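Local coordinates for protein heterodimeric restriction endonuclease R.BspD6I small subunit (Bacillus sp., PDB 2P14) that acts as the catalytic subunit of a heterodimeric type IIS restriction endonuclease, probably cleaving DNA in complex with a larger site-specific nickase subunit, at residues V90-H93 with L94-K98; I131-V135 with D136-K140; E175-L178 with T179-Y183. All coordinates share one frame; numbering follows the deposited sequence. Where two conformers were deposited one is given.

Contact 1: residues V90-H93 with L94-K98; sequences VVRH and LQEYK. With SO4 (sulfate ion), chain C.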
loop_
_atom_site.group_PDB
_atom_site.type_symbol
_atom_site.label_atom_id
_atom_site.label_comp_id
_atom_site.label_asym_id
_atom_site.label_seq_id
_atom_site.Cartn_x
_atom_site.Cartn_y
_atom_site.Cartn_z
ATOM N N VAL A 90 9.836 -3.496 -4.262
ATOM C CA VAL A 90 8.895 -3.714 -3.147
ATOM C C VAL A 90 9.533 -4.611 -2.100
ATOM O O VAL A 90 9.505 -4.318 -0.900
ATOM C CB VAL A 90 7.552 -4.312 -3.642
ATOM C CG1 VAL A 90 6.724 -4.903 -2.478
ATOM C CG2 VAL A 90 6.740 -3.219 -4.362
ATOM N N VAL A 91 10.117 -5.715 -2.540
ATOM C CA VAL A 91 10.677 -6.656 -1.572
ATOM C C VAL A 91 11.924 -6.072 -0.908
ATOM O O VAL A 91 12.106 -6.193 0.313
ATOM C CB VAL A 91 10.941 -8.028 -2.233
ATOM C CG1 VAL A 91 11.766 -8.937 -1.284
ATOM C CG2 VAL A 91 9.590 -8.686 -2.585
ATOM N N ARG A 92 12.786 -5.465 -1.721
ATOM C CA ARG A 92 14.020 -4.879 -1.207
ATOM C C ARG A 92 13.739 -3.809 -0.147
ATOM O O ARG A 92 14.429 -3.729 0.880
ATOM C CB ARG A 92 14.864 -4.276 -2.346
ATOM C CG ARG A 92 16.205 -3.686 -1.904
ATOM C CD ARG A 92 17.042 -3.231 -3.107
ATOM N NE ARG A 92 16.523 -2.026 -3.762
ATOM C CZ ARG A 92 15.862 -2.022 -4.923
ATOM N NH1 ARG A 92 15.632 -3.156 -5.574
ATOM N NH2 ARG A 92 15.432 -0.888 -5.442
ATOM N N HIS A 93 12.767 -2.938 -0.388
ATOM C CA HIS A 93 12.532 -1.903 0.603
ATOM C C HIS A 93 12.114 -2.502 1.941
ATOM O O HIS A 93 12.530 -2.028 3.002
ATOM C CB HIS A 93 11.451 -0.915 0.156
ATOM C CG HIS A 93 11.787 -0.170 -1.092
ATOM N ND1 HIS A 93 10.804 0.391 -1.880
ATOM C CD2 HIS A 93 12.971 0.095 -1.698
ATOM C CE1 HIS A 93 11.373 0.995 -2.913
ATOM N NE2 HIS A 93 12.684 0.826 -2.828
ATOM N N LEU A 94 11.272 -3.529 1.871
ATOM C CA LEU A 94 10.804 -4.156 3.098
ATOM C C LEU A 94 11.945 -4.859 3.819
ATOM O O LEU A 94 12.034 -4.768 5.033
ATOM C CB LEU A 94 9.660 -5.127 2.804
ATOM C CG LEU A 94 8.958 -5.737 4.051
ATOM C CD1 LEU A 94 8.487 -4.700 5.051
ATOM C CD2 LEU A 94 7.786 -6.538 3.580
ATOM N N GLN A 95 12.759 -5.578 3.058
ATOM C CA GLN A 95 13.912 -6.276 3.646
ATOM C C GLN A 95 14.787 -5.283 4.379
ATOM O O GLN A 95 15.209 -5.500 5.522
ATOM C CB GLN A 95 14.740 -6.951 2.550
ATOM C CG GLN A 95 14.152 -8.213 1.984
ATOM C CD GLN A 95 14.989 -8.775 0.838
ATOM O OE1 GLN A 95 15.724 -8.046 0.158
ATOM N NE2 GLN A 95 14.848 -10.069 0.598
ATOM N N GLU A 96 15.053 -4.163 3.724
ATOM C CA GLU A 96 15.891 -3.139 4.332
ATOM C C GLU A 96 15.300 -2.595 5.621
ATOM O O GLU A 96 15.986 -2.445 6.638
ATOM C CB GLU A 96 16.148 -2.026 3.321
ATOM C CG GLU A 96 17.130 -2.479 2.249
ATOM C CD GLU A 96 18.563 -2.639 2.768
ATOM O OE1 GLU A 96 18.943 -1.943 3.736
ATOM O OE2 GLU A 96 19.314 -3.455 2.179
ATOM N N TYR A 97 14.004 -2.277 5.583
ATOM C CA TYR A 97 13.375 -1.734 6.772
ATOM C C TYR A 97 13.395 -2.763 7.894
ATOM O O TYR A 97 13.582 -2.399 9.072
ATOM C CB TYR A 97 11.922 -1.313 6.477
ATOM C CG TYR A 97 11.300 -0.577 7.641
ATOM C CD1 TYR A 97 11.493 0.794 7.810
ATOM C CD2 TYR A 97 10.557 -1.270 8.610
ATOM C CE1 TYR A 97 10.935 1.476 8.889
ATOM C CE2 TYR A 97 9.998 -0.626 9.684
ATOM C CZ TYR A 97 10.184 0.750 9.835
ATOM O OH TYR A 97 9.635 1.414 10.911
ATOM N N LYS A 98 13.140 -4.023 7.543
ATOM C CA LYS A 98 13.046 -5.091 8.566
ATOM C C LYS A 98 14.378 -5.326 9.279
ATOM O O LYS A 98 14.392 -5.912 10.362
ATOM C CB LYS A 98 12.515 -6.381 7.966
ATOM C CG LYS A 98 11.054 -6.332 7.547
ATOM C CD LYS A 98 10.115 -6.188 8.711
ATOM C CE LYS A 98 10.074 -7.425 9.622
ATOM N NZ LYS A 98 9.361 -8.600 9.046
HETATM S S SO4 C . 13.577 2.240 -6.052
HETATM O O1 SO4 C . 14.270 1.467 -5.010
HETATM O O2 SO4 C . 13.570 1.441 -7.287
HETATM O O3 SO4 C . 14.276 3.514 -6.254
HETATM O O4 SO4 C . 12.201 2.487 -5.608
#
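Val90 and Leu94 start this run of i/i+4 helical contacts with a weak backbone bond, Leu94 N to Val90 O at 3.4 Å. Their side chains both lie against Thr106 and Val130, so this line of helix 80-98 packs on strands 104-110 and 130-134. The helix itself is the crossover of the beta-alpha-beta unit that links strands 69-75 and 104-110.

At Val91 the carbonyl oxygen accepts a firmer bond from Gln95 N (2.9 Å). With CG1 placed anti to the backbone N (chi1 170°), the valine sets this methyl against the Gln95 side chain, which crosses it at a slant, 3.8 Å from NE2. That nitrogen is bonded to Glu128, which ties the glutamine to a neighbouring loop while its CG rests near Val91 O.

Arg92 O takes the NH of Glu96 in the same way, but the two side chains part company. The Arg92 chain runs extended until chi3 and there turns, bringing NH2 to O1 of a sulfate ion at 2.7 Å. The bond is weak, bent to 121°. Glu96 keeps its carboxylate away, with OE2 6.7 Å from Arg92 NE, too far for a salt bridge between the two.

His93 pairs its carbonyl with Tyr97 N, and its imidazole meets the sulfate at the ring edge. NE2 donates to the same O1 at 2.8 Å and a nearly straight 162°, while ND1 is bonded to Glu73.

A single sulfate oxygen is thus shared by two neighbouring side chains of one helix turn, and Gly57 N holds the ion as well. The ion probably came from the crystallisation liquor, but such a cluster is suited to an anion and, in a member of the PDDEXK clan, is consistent with a place where a DNA phosphate could lie.

Contact 2: residues I131-V135 with D136-K140; sequences IPLTV and DQFKK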
loop_
_atom_site.group_PDB
_atom_site.type_symbol
_atom_site.label_atom_id
_atom_site.label_comp_id
_atom_site.label_asym_id
_atom_site.label_seq_id
_atom_site.Cartn_x
_atom_site.Cartn_y
_atom_site.Cartn_z
ATOM N N ILE A 131 1.051 -7.116 1.408
ATOM C CA ILE A 131 -0.368 -7.300 1.113
ATOM C C ILE A 131 -0.737 -6.410 -0.071
ATOM O O ILE A 131 -0.711 -5.177 0.051
ATOM C CB ILE A 131 -1.272 -6.963 2.316
ATOM C CG1 ILE A 131 -0.898 -7.788 3.558
ATOM C CG2 ILE A 131 -2.724 -7.220 1.929
ATOM C CD1 ILE A 131 0.208 -7.150 4.427
ATOM N N PRO A 132 -1.098 -7.035 -1.207
ATOM C CA PRO A 132 -1.482 -6.273 -2.400
ATOM C C PRO A 132 -2.963 -5.946 -2.378
ATOM O O PRO A 132 -3.784 -6.859 -2.165
ATOM C CB PRO A 132 -1.189 -7.255 -3.561
ATOM C CG PRO A 132 -1.538 -8.617 -2.925
ATOM C CD PRO A 132 -1.180 -8.497 -1.444
ATOM N N LEU A 133 -3.311 -4.678 -2.620
ATOM C CA LEU A 133 -4.701 -4.260 -2.721
ATOM C C LEU A 133 -4.910 -3.515 -4.025
ATOM O O LEU A 133 -4.041 -2.722 -4.450
ATOM C CB LEU A 133 -5.095 -3.341 -1.564
ATOM C CG LEU A 133 -5.080 -3.903 -0.135
ATOM C CD1 LEU A 133 -5.608 -2.859 0.868
ATOM C CD2 LEU A 133 -5.879 -5.204 -0.013
ATOM N N THR A 134 -6.077 -3.711 -4.642
ATOM C CA THR A 134 -6.471 -2.801 -5.712
ATOM C C THR A 134 -6.989 -1.516 -5.095
ATOM O O THR A 134 -7.370 -1.467 -3.911
ATOM C CB THR A 134 -7.568 -3.371 -6.605
ATOM O OG1 THR A 134 -8.760 -3.495 -5.819
ATOM C CG2 THR A 134 -7.130 -4.701 -7.196
ATOM N N VAL A 135 -7.069 -0.471 -5.910
ATOM C CA VAL A 135 -7.653 0.776 -5.429
ATOM C C VAL A 135 -9.097 0.588 -4.901
ATOM O O VAL A 135 -9.459 1.133 -3.856
ATOM C CB VAL A 135 -7.583 1.859 -6.524
ATOM C CG1 VAL A 135 -8.295 3.140 -6.062
ATOM C CG2 VAL A 135 -6.129 2.150 -6.840
ATOM N N ASP A 136 -9.889 -0.224 -5.604
ATOM C CA ASP A 136 -11.270 -0.452 -5.187
ATOM C C ASP A 136 -11.334 -1.170 -3.837
ATOM O O ASP A 136 -12.145 -0.830 -2.985
ATOM C CB ASP A 136 -12.026 -1.238 -6.265
ATOM C CG ASP A 136 -12.264 -0.415 -7.546
ATOM O OD1 ASP A 136 -12.395 0.834 -7.458
ATOM O OD2 ASP A 136 -12.340 -1.026 -8.649
ATOM N N GLN A 137 -10.422 -2.108 -3.624
ATOM C CA GLN A 137 -10.334 -2.798 -2.337
ATOM C C GLN A 137 -9.895 -1.855 -1.220
ATOM O O GLN A 137 -10.428 -1.898 -0.114
ATOM C CB GLN A 137 -9.347 -3.972 -2.433
ATOM C CG GLN A 137 -9.874 -5.107 -3.313
ATOM C CD GLN A 137 -8.801 -6.058 -3.750
ATOM O OE1 GLN A 137 -7.601 -5.856 -3.507
ATOM N NE2 GLN A 137 -9.226 -7.135 -4.421
ATOM N N PHE A 138 -8.915 -1.006 -1.510
ATOM C CA PHE A 138 -8.416 -0.069 -0.520
ATOM C C PHE A 138 -9.507 0.937 -0.137
ATOM O O PHE A 138 -9.655 1.274 1.055
ATOM C CB PHE A 138 -7.188 0.633 -1.113
ATOM C CG PHE A 138 -6.531 1.606 -0.181
ATOM C CD1 PHE A 138 -6.081 1.189 1.076
ATOM C CD2 PHE A 138 -6.340 2.946 -0.571
ATOM C CE1 PHE A 138 -5.436 2.100 1.953
ATOM C CE2 PHE A 138 -5.711 3.845 0.275
ATOM C CZ PHE A 138 -5.274 3.437 1.525
ATOM N N LYS A 139 -10.261 1.417 -1.131
ATOM C CA LYS A 139 -11.362 2.341 -0.812
ATOM C C LYS A 139 -12.368 1.658 0.099
ATOM O O LYS A 139 -12.841 2.260 1.074
ATOM C CB LYS A 139 -12.111 2.776 -2.053
ATOM C CG LYS A 139 -11.392 3.657 -3.013
ATOM C CD LYS A 139 -12.441 3.983 -4.049
ATOM C CE LYS A 139 -11.941 4.874 -5.108
ATOM N NZ LYS A 139 -13.065 5.224 -6.042
ATOM N N LYS A 140 -12.715 0.409 -0.223
ATOM C CA LYS A 140 -13.643 -0.363 0.621
ATOM C C LYS A 140 -13.110 -0.467 2.048
ATOM O O LYS A 140 -13.844 -0.182 2.995
ATOM C CB LYS A 140 -13.941 -1.754 0.042
ATOM C CG LYS A 140 -15.103 -1.786 -0.895
ATOM C CD LYS A 140 -15.704 -3.192 -0.937
ATOM C CE LYS A 140 -17.187 -3.195 -1.342
ATOM N NZ LYS A 140 -17.339 -3.342 -2.821
HETATM O O HOH W 1 -5.637 -7.746 -4.011
#
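Thr134 and Gln137 build a capping box where strand 130-134 gives way to helix 135-146, the strand and helix segments meeting at 94°. Asp136, in the first turn, brings CB to the neighbourhood of Thr134 OG1.

At Gln137 the box proves reciprocal. Its backbone NH donates to Thr134 OG1 (3.1 Å), which the chi1 of 66° has swung between the threonine's own N and carbonyl carbon to face the start of the helix. Extended beyond CG, the glutamine side chain slants across that of Thr134 and brings OE1 to Thr134 N, from which it accepts at 2.9 Å; its NE2 passes on to Glu182.

Phe138 closes the first helical turn through its N to Thr134 O. Its ring carbon CD1 lies 4.1 Å from Leu133 CD1, the two side chains crossing at about a right angle, and Leu107 of strand 104-110 touches both.

Lys139 N binds Val135 O, and the outstretched lysine carries CE past Val135 CG1 toward a salt bridge with Glu9. One water completes the junction, donating to Gln137 OE1 and to Pro132 O, each at 2.8 Å. Thr134 N reaches that same OE1 from above its carbonyl plane, 50° out of it.

Contact 3: residues E175-L178 with T179-Y183; sequences EEWL and TFIEY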
loop_
_atom_site.group_PDB
_atom_site.type_symbol
_atom_site.label_atom_id
_atom_site.label_comp_id
_atom_site.label_asym_id
_atom_site.label_seq_id
_atom_site.Cartn_x
_atom_site.Cartn_y
_atom_site.Cartn_z
ATOM N N GLU A 175 -3.575 -17.463 -6.743
ATOM C CA GLU A 175 -4.968 -17.347 -7.197
ATOM C C GLU A 175 -5.911 -17.360 -6.010
ATOM O O GLU A 175 -6.773 -16.495 -5.892
ATOM C CB GLU A 175 -5.322 -18.487 -8.162
ATOM C CG GLU A 175 -4.577 -18.379 -9.502
ATOM C CD GLU A 175 -3.213 -19.081 -9.498
ATOM O OE1 GLU A 175 -2.726 -19.489 -8.413
ATOM O OE2 GLU A 175 -2.629 -19.225 -10.608
ATOM N N GLU A 176 -5.739 -18.322 -5.119
ATOM C CA GLU A 176 -6.576 -18.417 -3.931
ATOM C C GLU A 176 -6.420 -17.180 -3.032
ATOM O O GLU A 176 -7.387 -16.691 -2.445
ATOM C CB GLU A 176 -6.235 -19.696 -3.158
ATOM C CG GLU A 176 -6.959 -19.803 -1.810
ATOM C CD GLU A 176 -6.782 -21.137 -1.089
ATOM O OE1 GLU A 176 -6.051 -22.030 -1.584
ATOM O OE2 GLU A 176 -7.416 -21.288 -0.012
ATOM N N TRP A 177 -5.189 -16.690 -2.924
ATOM C CA TRP A 177 -4.921 -15.561 -2.074
ATOM C C TRP A 177 -5.644 -14.336 -2.590
ATOM O O TRP A 177 -6.311 -13.612 -1.816
ATOM C CB TRP A 177 -3.403 -15.286 -2.086
ATOM C CG TRP A 177 -2.917 -14.156 -1.198
ATOM C CD1 TRP A 177 -3.520 -13.667 -0.052
ATOM C CD2 TRP A 177 -1.707 -13.421 -1.360
ATOM N NE1 TRP A 177 -2.737 -12.689 0.509
ATOM C CE2 TRP A 177 -1.620 -12.516 -0.278
ATOM C CE3 TRP A 177 -0.671 -13.443 -2.327
ATOM C CZ2 TRP A 177 -0.535 -11.637 -0.120
ATOM C CZ3 TRP A 177 0.401 -12.573 -2.167
ATOM C CH2 TRP A 177 0.459 -11.684 -1.085
ATOM N N LEU A 178 -5.471 -14.039 -3.880
ATOM C CA LEU A 178 -6.104 -12.844 -4.410
ATOM C C LEU A 178 -7.644 -12.948 -4.355
ATOM O O LEU A 178 -8.347 -11.949 -4.121
ATOM C CB LEU A 178 -5.628 -12.532 -5.824
ATOM C CG LEU A 178 -4.149 -12.184 -6.030
ATOM C CD1 LEU A 178 -3.901 -11.795 -7.519
ATOM C CD2 LEU A 178 -3.648 -11.080 -5.041
ATOM N N THR A 179 -8.170 -14.151 -4.571
ATOM C CA THR A 179 -9.609 -14.386 -4.394
ATOM C C THR A 179 -10.070 -14.077 -2.974
ATOM O O THR A 179 -11.084 -13.424 -2.771
ATOM C CB THR A 179 -9.981 -15.831 -4.770
ATOM O OG1 THR A 179 -9.610 -16.050 -6.150
ATOM C CG2 THR A 179 -11.502 -16.079 -4.581
ATOM N N PHE A 180 -9.264 -14.474 -2.002
ATOM C CA PHE A 180 -9.632 -14.226 -0.615
ATOM C C PHE A 180 -9.708 -12.734 -0.320
ATOM O O PHE A 180 -10.606 -12.259 0.381
ATOM C CB PHE A 180 -8.634 -14.899 0.328
ATOM C CG PHE A 180 -8.886 -14.597 1.760
ATOM C CD1 PHE A 180 -9.819 -15.349 2.476
ATOM C CD2 PHE A 180 -8.199 -13.555 2.413
ATOM C CE1 PHE A 180 -10.086 -15.056 3.799
ATOM C CE2 PHE A 180 -8.449 -13.278 3.744
ATOM C CZ PHE A 180 -9.390 -14.032 4.442
ATOM N N ILE A 181 -8.735 -11.985 -0.828
ATOM C CA ILE A 181 -8.723 -10.543 -0.574
ATOM C C ILE A 181 -9.946 -9.870 -1.165
ATOM O O ILE A 181 -10.654 -9.099 -0.481
ATOM C CB ILE A 181 -7.417 -9.937 -1.105
ATOM C CG1 ILE A 181 -6.237 -10.495 -0.327
ATOM C CG2 ILE A 181 -7.441 -8.408 -0.975
ATOM C CD1 ILE A 181 -4.856 -10.056 -0.869
ATOM N N GLU A 182 -10.219 -10.203 -2.418
ATOM C CA GLU A 182 -11.381 -9.669 -3.104
ATOM C C GLU A 182 -12.642 -10.019 -2.336
ATOM O O GLU A 182 -13.443 -9.130 -2.064
ATOM C CB GLU A 182 -11.430 -10.161 -4.549
ATOM C CG GLU A 182 -12.644 -9.663 -5.323
ATOM C CD GLU A 182 -12.681 -8.151 -5.573
ATOM O OE1 GLU A 182 -11.655 -7.447 -5.430
ATOM O OE2 GLU A 182 -13.771 -7.649 -5.927
ATOM N N TYR A 183 -12.786 -11.288 -1.951
ATOM C CA TYR A 183 -14.004 -11.760 -1.282
ATOM C C TYR A 183 -14.234 -11.014 0.021
ATOM O O TYR A 183 -15.359 -10.609 0.326
ATOM C CB TYR A 183 -13.874 -13.249 -1.012
ATOM C CG TYR A 183 -15.136 -13.871 -0.422
ATOM C CD1 TYR A 183 -16.172 -14.261 -1.260
ATOM C CD2 TYR A 183 -15.269 -14.093 0.941
ATOM C CE1 TYR A 183 -17.326 -14.812 -0.760
ATOM C CE2 TYR A 183 -16.425 -14.649 1.462
ATOM C CZ TYR A 183 -17.441 -15.015 0.599
ATOM O OH TYR A 183 -18.599 -15.587 1.068
#
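Ile181 leans on Trp177 one turn earlier in helix 174-184, and its atoms can be traced outward one by one. CB lies 3.7 Å from Leu178 O. The next atom, CG1, is set anti to the carbonyl carbon (chi1 -65°) and comes within 3.5 Å of Trp177 O, the oxygen that also accepts the backbone NH of Ile181. With chi2 extended, the tip methyl CD1 is carried over one face of the indole, 4.0 Å from the centroid of its five-membered ring and 27° off the ring normal, a CH-pi contact. Its nearest indole atom is Trp177 NE1, at 3.6 Å. The two side chains run side by side in the same direction, and CD1 also skirts Leu178 CD2 at 4.5 Å.

The indole is pinned in the plane it offers: NE1 donates to Leu164 O, Lys125 adds a cation-pi contact, and the ring packs on Pro132 of strand 130-134. With an alanine here, Ile181 CD1 would probably lose the aromatic surface it covers and Leu164 O its indole donor, opening a gap against Pro132.

A different side of the helix is more polar. Glu175 O receives both Thr179 N (3.0 Å) and Thr179 OG1 (2.9 Å), which approach from opposite faces of its plane, while the Glu175 carboxylate makes a salt bridge to Arg119.

The chemistry divides accordingly: the Ile181 methyl packs the indole from within the helix, whereas the indole N-H, its cation-pi partner and the Glu175 carboxylate link the helix outward, and the Thr179 hydroxyl is satisfied by Glu175 O.

Overall arrangement
Two i/i+4 helical contacts and one capped strand-to-helix junction serve one alpha/beta domain here in different places. Contacts 2 and 3 are neighbours, their centres 12 Å apart on the same side of the chain's centre: Gln137 NE2 meets Glu182 OE1 at 2.6 Å, probably a hydrogen bond, and Pro132 CD packs on Trp177 CZ2 at 3.5 Å, so helix 174-184 is fastened across the edge strand and its capped junction. Contact 1 stands apart, its centre 21 Å from that of contact 2, on the opposite side of the chain's centre, and 24 Å from that of contact 3. It alone of the three holds the sulfate.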